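Local coordinates for PbSGBP-B lipoprotein (Prevotella bryantii B14, PDB 6D2Y) that probably binds polysaccharide as a surface glycan-binding lipoprotein of a polysaccharide utilization locus, and carries a bound magnesium ion, at residues Glu291-His296 with Val353-Cys358; Lys311-Glu316 with Met330-Gly335. All blocks are in the same frame, centred on the assembly; numbering follows the deposited sequence.

Contact 1 of 2, residues Glu291-His296 with Val353-Cys358; sequences ETYASH and VTLAGC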
loop_
_atom_site.group_PDB
_atom_site.type_symbol
_atom_site.label_atom_id
_atom_site.label_comp_id
_atom_site.label_asym_id
_atom_site.label_seq_id
_atom_site.Cartn_x
_atom_site.Cartn_y
_atom_site.Cartn_z
ATOM N N GLU A 291 -19.864 25.232 20.055
ATOM C CA GLU A 291 -19.260 23.905 19.974
ATOM C C GLU A 291 -17.770 24.026 20.260
ATOM O O GLU A 291 -16.995 24.474 19.414
ATOM C CB GLU A 291 -19.514 23.283 18.607
ATOM C CG GLU A 291 -18.987 21.861 18.468
ATOM C CD GLU A 291 -19.418 20.960 19.612
ATOM O OE1 GLU A 291 -18.628 20.791 20.566
ATOM O OE2 GLU A 291 -20.544 20.417 19.557
ATOM N N THR A 292 -17.365 23.616 21.459
ATOM C CA THR A 292 -15.969 23.679 21.871
ATOM C C THR A 292 -15.175 22.439 21.488
ATOM O O THR A 292 -13.943 22.460 21.580
ATOM C CB THR A 292 -15.878 23.878 23.385
ATOM O OG1 THR A 292 -16.468 22.751 24.046
ATOM C CG2 THR A 292 -16.613 25.146 23.801
ATOM N N TYR A 293 -15.850 21.368 21.065
ATOM C CA TYR A 293 -15.221 20.069 20.824
ATOM C C TYR A 293 -14.496 19.559 22.066
ATOM O O TYR A 293 -13.530 18.797 21.965
ATOM C CB TYR A 293 -14.274 20.114 19.621
ATOM C CG TYR A 293 -14.962 20.491 18.333
ATOM C CD1 TYR A 293 -15.832 19.609 17.704
ATOM C CD2 TYR A 293 -14.747 21.732 17.747
ATOM C CE1 TYR A 293 -16.469 19.955 16.526
ATOM C CE2 TYR A 293 -15.379 22.085 16.570
ATOM C CZ TYR A 293 -16.237 21.194 15.963
ATOM O OH TYR A 293 -16.866 21.546 14.792
ATOM N N ALA A 294 -14.953 19.982 23.248
ATOM C CA ALA A 294 -14.470 19.388 24.488
ATOM C C ALA A 294 -14.865 17.924 24.598
ATOM O O ALA A 294 -14.218 17.169 25.332
ATOM C CB ALA A 294 -15.000 20.170 25.690
ATOM N N SER A 295 -15.916 17.515 23.890
ATOM C CA SER A 295 -16.304 16.121 23.752
ATOM C C SER A 295 -16.463 15.815 22.270
ATOM O O SER A 295 -17.033 16.617 21.523
ATOM C CB SER A 295 -17.606 15.824 24.506
ATOM O OG SER A 295 -17.920 14.443 24.457
ATOM N N HIS A 296 -15.948 14.655 21.851
ATOM C CA HIS A 296 -15.913 14.231 20.455
ATOM C C HIS A 296 -15.134 15.232 19.611
ATOM O O HIS A 296 -15.734 16.013 18.863
ATOM C CB HIS A 296 -17.326 14.055 19.895
ATOM C CG HIS A 296 -18.154 13.058 20.641
ATOM N ND1 HIS A 296 -19.522 12.967 20.492
ATOM C CD2 HIS A 296 -17.810 12.103 21.537
ATOM C CE1 HIS A 296 -19.984 12.003 21.268
ATOM N NE2 HIS A 296 -18.966 11.462 21.911
ATOM N N VAL A 353 -17.025 28.230 12.277
ATOM C CA VAL A 353 -17.732 27.440 11.276
ATOM C C VAL A 353 -19.183 27.285 11.705
ATOM O O VAL A 353 -19.469 26.983 12.869
ATOM C CB VAL A 353 -17.067 26.064 11.091
ATOM C CG1 VAL A 353 -17.866 25.206 10.121
ATOM C CG2 VAL A 353 -15.634 26.224 10.614
ATOM N N THR A 354 -20.104 27.492 10.768
ATOM C CA THR A 354 -21.520 27.239 11.013
ATOM C C THR A 354 -21.775 25.744 10.851
ATOM O O THR A 354 -21.736 25.216 9.735
ATOM C CB THR A 354 -22.387 28.056 10.060
ATOM O OG1 THR A 354 -21.869 29.390 9.972
ATOM C CG2 THR A 354 -23.821 28.114 10.565
ATOM N N LEU A 355 -22.028 25.061 11.964
ATOM C CA LEU A 355 -22.190 23.615 11.938
ATOM C C LEU A 355 -23.461 23.220 11.196
ATOM O O LEU A 355 -24.479 23.916 11.242
ATOM C CB LEU A 355 -22.228 23.053 13.359
ATOM C CG LEU A 355 -21.029 23.340 14.263
ATOM C CD1 LEU A 355 -21.045 22.413 15.463
ATOM C CD2 LEU A 355 -19.726 23.206 13.499
ATOM N N ALA A 356 -23.392 22.081 10.509
ATOM C CA ALA A 356 -24.540 21.574 9.772
ATOM C C ALA A 356 -25.501 20.777 10.640
ATOM O O ALA A 356 -26.644 20.556 10.226
ATOM C CB ALA A 356 -24.072 20.706 8.601
ATOM N N GLY A 357 -25.075 20.348 11.824
ATOM C CA GLY A 357 -25.912 19.502 12.647
ATOM C C GLY A 357 -25.998 18.090 12.088
ATOM O O GLY A 357 -25.343 17.726 11.110
ATOM N N CYS A 358 -26.832 17.286 12.741
ATOM C CA CYS A 358 -27.012 15.900 12.327
ATOM C C CYS A 358 -27.767 15.832 11.006
ATOM O O CYS A 358 -28.806 16.478 10.838
ATOM C CB CYS A 358 -27.764 15.119 13.403
ATOM S SG CYS A 358 -26.933 15.039 15.004
#

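Contact 2 of 2, residues Lys311-Glu316 with Met330-Gly335; sequences KSLKFE and MQIIFG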
loop_
_atom_site.group_PDB
_atom_site.type_symbol
_atom_site.label_atom_id
_atom_site.label_comp_id
_atom_site.label_asym_id
_atom_site.label_seq_id
_atom_site.Cartn_x
_atom_site.Cartn_y
_atom_site.Cartn_z
ATOM N N LYS A 311 -0.445 10.876 2.223
ATOM C CA LYS A 311 -0.864 10.076 3.362
ATOM C C LYS A 311 -1.980 9.131 2.941
ATOM O O LYS A 311 -2.624 9.316 1.906
ATOM C CB LYS A 311 -1.320 10.960 4.529
ATOM C CG LYS A 311 -0.211 11.298 5.511
ATOM C CD LYS A 311 -0.381 12.702 6.071
ATOM C CE LYS A 311 0.628 12.985 7.171
ATOM N NZ LYS A 311 0.608 14.414 7.587
ATOM N N SER A 312 -2.197 8.108 3.764
ATOM C CA SER A 312 -3.163 7.063 3.465
ATOM C C SER A 312 -3.953 6.716 4.716
ATOM O O SER A 312 -3.437 6.778 5.835
ATOM C CB SER A 312 -2.479 5.797 2.926
ATOM O OG SER A 312 -1.796 6.056 1.713
ATOM N N LEU A 313 -5.214 6.346 4.511
ATOM C CA LEU A 313 -6.040 5.787 5.571
ATOM C C LEU A 313 -5.802 4.284 5.642
ATOM O O LEU A 313 -5.838 3.594 4.616
ATOM C CB LEU A 313 -7.518 6.085 5.319
ATOM C CG LEU A 313 -8.522 5.582 6.358
ATOM C CD1 LEU A 313 -8.639 6.547 7.533
ATOM C CD2 LEU A 313 -9.876 5.354 5.707
ATOM N N LYS A 314 -5.545 3.780 6.849
ATOM C CA LYS A 314 -5.268 2.368 7.065
ATOM C C LYS A 314 -6.120 1.848 8.212
ATOM O O LYS A 314 -6.500 2.599 9.115
ATOM C CB LYS A 314 -3.785 2.116 7.380
ATOM C CG LYS A 314 -2.894 1.940 6.165
ATOM C CD LYS A 314 -1.492 1.536 6.595
ATOM C CE LYS A 314 -0.562 1.393 5.410
ATOM N NZ LYS A 314 0.842 1.164 5.843
ATOM N N PHE A 315 -6.408 0.549 8.164
ATOM C CA PHE A 315 -7.148 -0.141 9.212
ATOM C C PHE A 315 -6.990 -1.639 9.001
ATOM O O PHE A 315 -6.697 -2.098 7.894
ATOM C CB PHE A 315 -8.633 0.252 9.223
ATOM C CG PHE A 315 -9.376 -0.102 7.960
ATOM C CD1 PHE A 315 -9.439 0.793 6.903
ATOM C CD2 PHE A 315 -10.028 -1.323 7.840
ATOM C CE1 PHE A 315 -10.129 0.473 5.744
ATOM C CE2 PHE A 315 -10.716 -1.647 6.684
ATOM C CZ PHE A 315 -10.767 -0.748 5.636
ATOM N N GLU A 316 -7.185 -2.394 10.078
ATOM C CA GLU A 316 -7.226 -3.846 10.012
ATOM C C GLU A 316 -8.675 -4.312 9.942
ATOM O O GLU A 316 -9.567 -3.718 10.554
ATOM C CB GLU A 316 -6.524 -4.478 11.217
ATOM C CG GLU A 316 -5.023 -4.668 11.037
ATOM C CD GLU A 316 -4.248 -3.367 11.152
ATOM O OE1 GLU A 316 -4.543 -2.579 12.071
ATOM O OE2 GLU A 316 -3.341 -3.132 10.327
HETATM N N MSE A 330 -18.074 0.025 -0.215
HETATM C CA MSE A 330 -17.780 0.712 0.983
HETATM C C MSE A 330 -17.347 2.089 0.737
HETATM O O MSE A 330 -16.248 2.315 0.345
HETATM C CB MSE A 330 -16.653 -0.010 1.685
HETATM C CG MSE A 330 -16.357 0.534 3.066
HETATM SE SE MSE A 330 -14.860 -0.138 4.068
HETATM C CE MSE A 330 -15.484 -1.859 4.541
ATOM N N GLN A 331 -18.193 3.033 1.028
ATOM C CA GLN A 331 -17.881 4.444 0.841
ATOM C C GLN A 331 -17.345 4.995 2.156
ATOM O O GLN A 331 -18.044 4.974 3.175
ATOM C CB GLN A 331 -19.110 5.222 0.369
ATOM C CG GLN A 331 -19.796 4.569 -0.825
ATOM C CD GLN A 331 -20.637 5.531 -1.642
ATOM O OE1 GLN A 331 -20.468 6.748 -1.561
ATOM N NE2 GLN A 331 -21.540 4.984 -2.450
ATOM N N ILE A 332 -16.100 5.454 2.138
ATOM C CA ILE A 332 -15.454 6.044 3.303
ATOM C C ILE A 332 -15.407 7.548 3.071
ATOM O O ILE A 332 -14.649 8.030 2.223
ATOM C CB ILE A 332 -14.056 5.453 3.527
ATOM C CG1 ILE A 332 -14.132 3.924 3.558
ATOM C CG2 ILE A 332 -13.447 5.985 4.812
ATOM C CD1 ILE A 332 -12.795 3.239 3.393
ATOM N N ILE A 333 -16.220 8.297 3.814
ATOM C CA ILE A 333 -16.440 9.717 3.553
ATOM C C ILE A 333 -15.926 10.528 4.736
ATOM O O ILE A 333 -16.422 10.382 5.860
ATOM C CB ILE A 333 -17.922 10.034 3.295
ATOM C CG1 ILE A 333 -18.574 8.959 2.419
ATOM C CG2 ILE A 333 -18.069 11.398 2.646
ATOM C CD1 ILE A 333 -19.493 8.030 3.185
ATOM N N PHE A 334 -14.948 11.391 4.476
ATOM C CA PHE A 334 -14.523 12.403 5.431
ATOM C C PHE A 334 -15.341 13.670 5.223
ATOM O O PHE A 334 -15.764 13.980 4.106
ATOM C CB PHE A 334 -13.033 12.715 5.279
ATOM C CG PHE A 334 -12.131 11.742 5.986
ATOM C CD1 PHE A 334 -11.973 11.801 7.361
ATOM C CD2 PHE A 334 -11.425 10.783 5.276
ATOM C CE1 PHE A 334 -11.140 10.917 8.016
ATOM C CE2 PHE A 334 -10.589 9.895 5.927
ATOM C CZ PHE A 334 -10.447 9.961 7.298
ATOM N N GLY A 335 -15.561 14.401 6.305
ATOM C CA GLY A 335 -16.398 15.586 6.240
ATOM C C GLY A 335 -15.923 16.664 7.184
ATOM O O GLY A 335 -15.345 16.385 8.239
#

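Contact 1 of 2, residues Glu291-His296 with Val353-Cys358
Two long loops of the domain of the xyloglucan-binding family, one following strand 279-282 and the other following strand 330-335, meet where L355 of 353-358 packs against the paired side chains of E291 and Y293 of 291-296. The two methyls of the leucine divide the work. L355 CD1 lies against the aliphatic root of the glutamate, 3.6 Å from E291 CB, with the two side chains crossing at about a right angle. L355 CD2 turns to the tyrosine, 3.6 Å from Y293 OH, the two side chains arriving from opposite directions.

No hydrogen bond joins the two segments themselves. With CG anti to the backbone N (chi1 -177°) and a bend at chi2, E291 folds back on its own segment. Its OE1 thereby accepts from Y293 N through the anti lone pair, E291 OE1 to Y293 N being 2.9 Å. The same fold lays E291 CG over one face of the Y293 ring, 3.7 Å above its plane and offset toward the rim. E291 OE2 accepts from N286 N. The same two loops are nevertheless tied by bonds close by: Y293 OH is hydrogen-bonded to D349, and the backbone of E291 to V348 and V350. A leucine resting on a glutamate's aliphatic carbons and a tyrosine hydroxyl is loop-to-loop packing at the edge of a beta-sandwich domain, away from the magnesium site.

Contact 2 of 2, residues Lys311-Glu316 with Met330-Gly335
L313 makes two of the three side-chain contacts here, sending one methyl to each of two residues on the facing strand. L313 CD2 meets I332 CG2 tip to tip, at 3.7 Å, the two side chains reaching toward each other. L313 CD1 approaches F334 at the ring edge, near the ring plane, 3.9 Å from F334 CZ. The leucine holds CG anti to the backbone N (chi1 -179°), and this directs its fork across the gap. On I332 the branch that does the touching, CG2, is likewise anti to the backbone N, while CG1 stands beside that nitrogen. At the other end of the pairing, F315 CZ lies 4.4 Å from SE of selenomethionine M330, a looser and oblique approach.

These side chains bridge two layers. Strand 311-318 pairs with 393-398 and 449-458, whereas 330-335 pairs with 423-428 and 372-374 in another sheet. The short strand axes come no closer than 11.3 Å and their directions differ by 126°, consistent with face-to-face packing. Further apolar groups surround the first shell: I454 and I451 of strand 449-458 touch L313 and F315 respectively, I397 of strand 393-398 touches I332, and L424 of strand 423-428 touches both I332 and F334. The other face of strand 311-316 is polar by contrast, K314 forming a salt bridge with E141 of the neighbouring IPT/TIG region and E316 one with R455. The metal site lies nearby: the F315 side chain is about 7 Å from that of D452, a magnesium ligand, and about 10 Å from the ion. Methyl, ring edge and selenium meeting without any polar bond imply cohesion by van der Waals packing and exclusion of water between the two sheets.

In the fold
Contact 1 and contact 2 illustrate two kinds of side-chain packing within one domain. Contact 2 is nested in sequence inside the loop that contact 1 closes, yet their centres lie 21 Å apart and their nearest atoms about 8 Å apart. Strand 330-335 links them, since it forms one side of contact 2 and then leads into the loop that supplies 353-358. Both are buried. Contact 2, about 13 Å from the centre of the chain, is hydrophobic core between sheets; contact 1, about 33 Å out, joins peripheral loops, where a single leucine packs among polar residues whose hydrogen bonds shape the loops and tie one to the other.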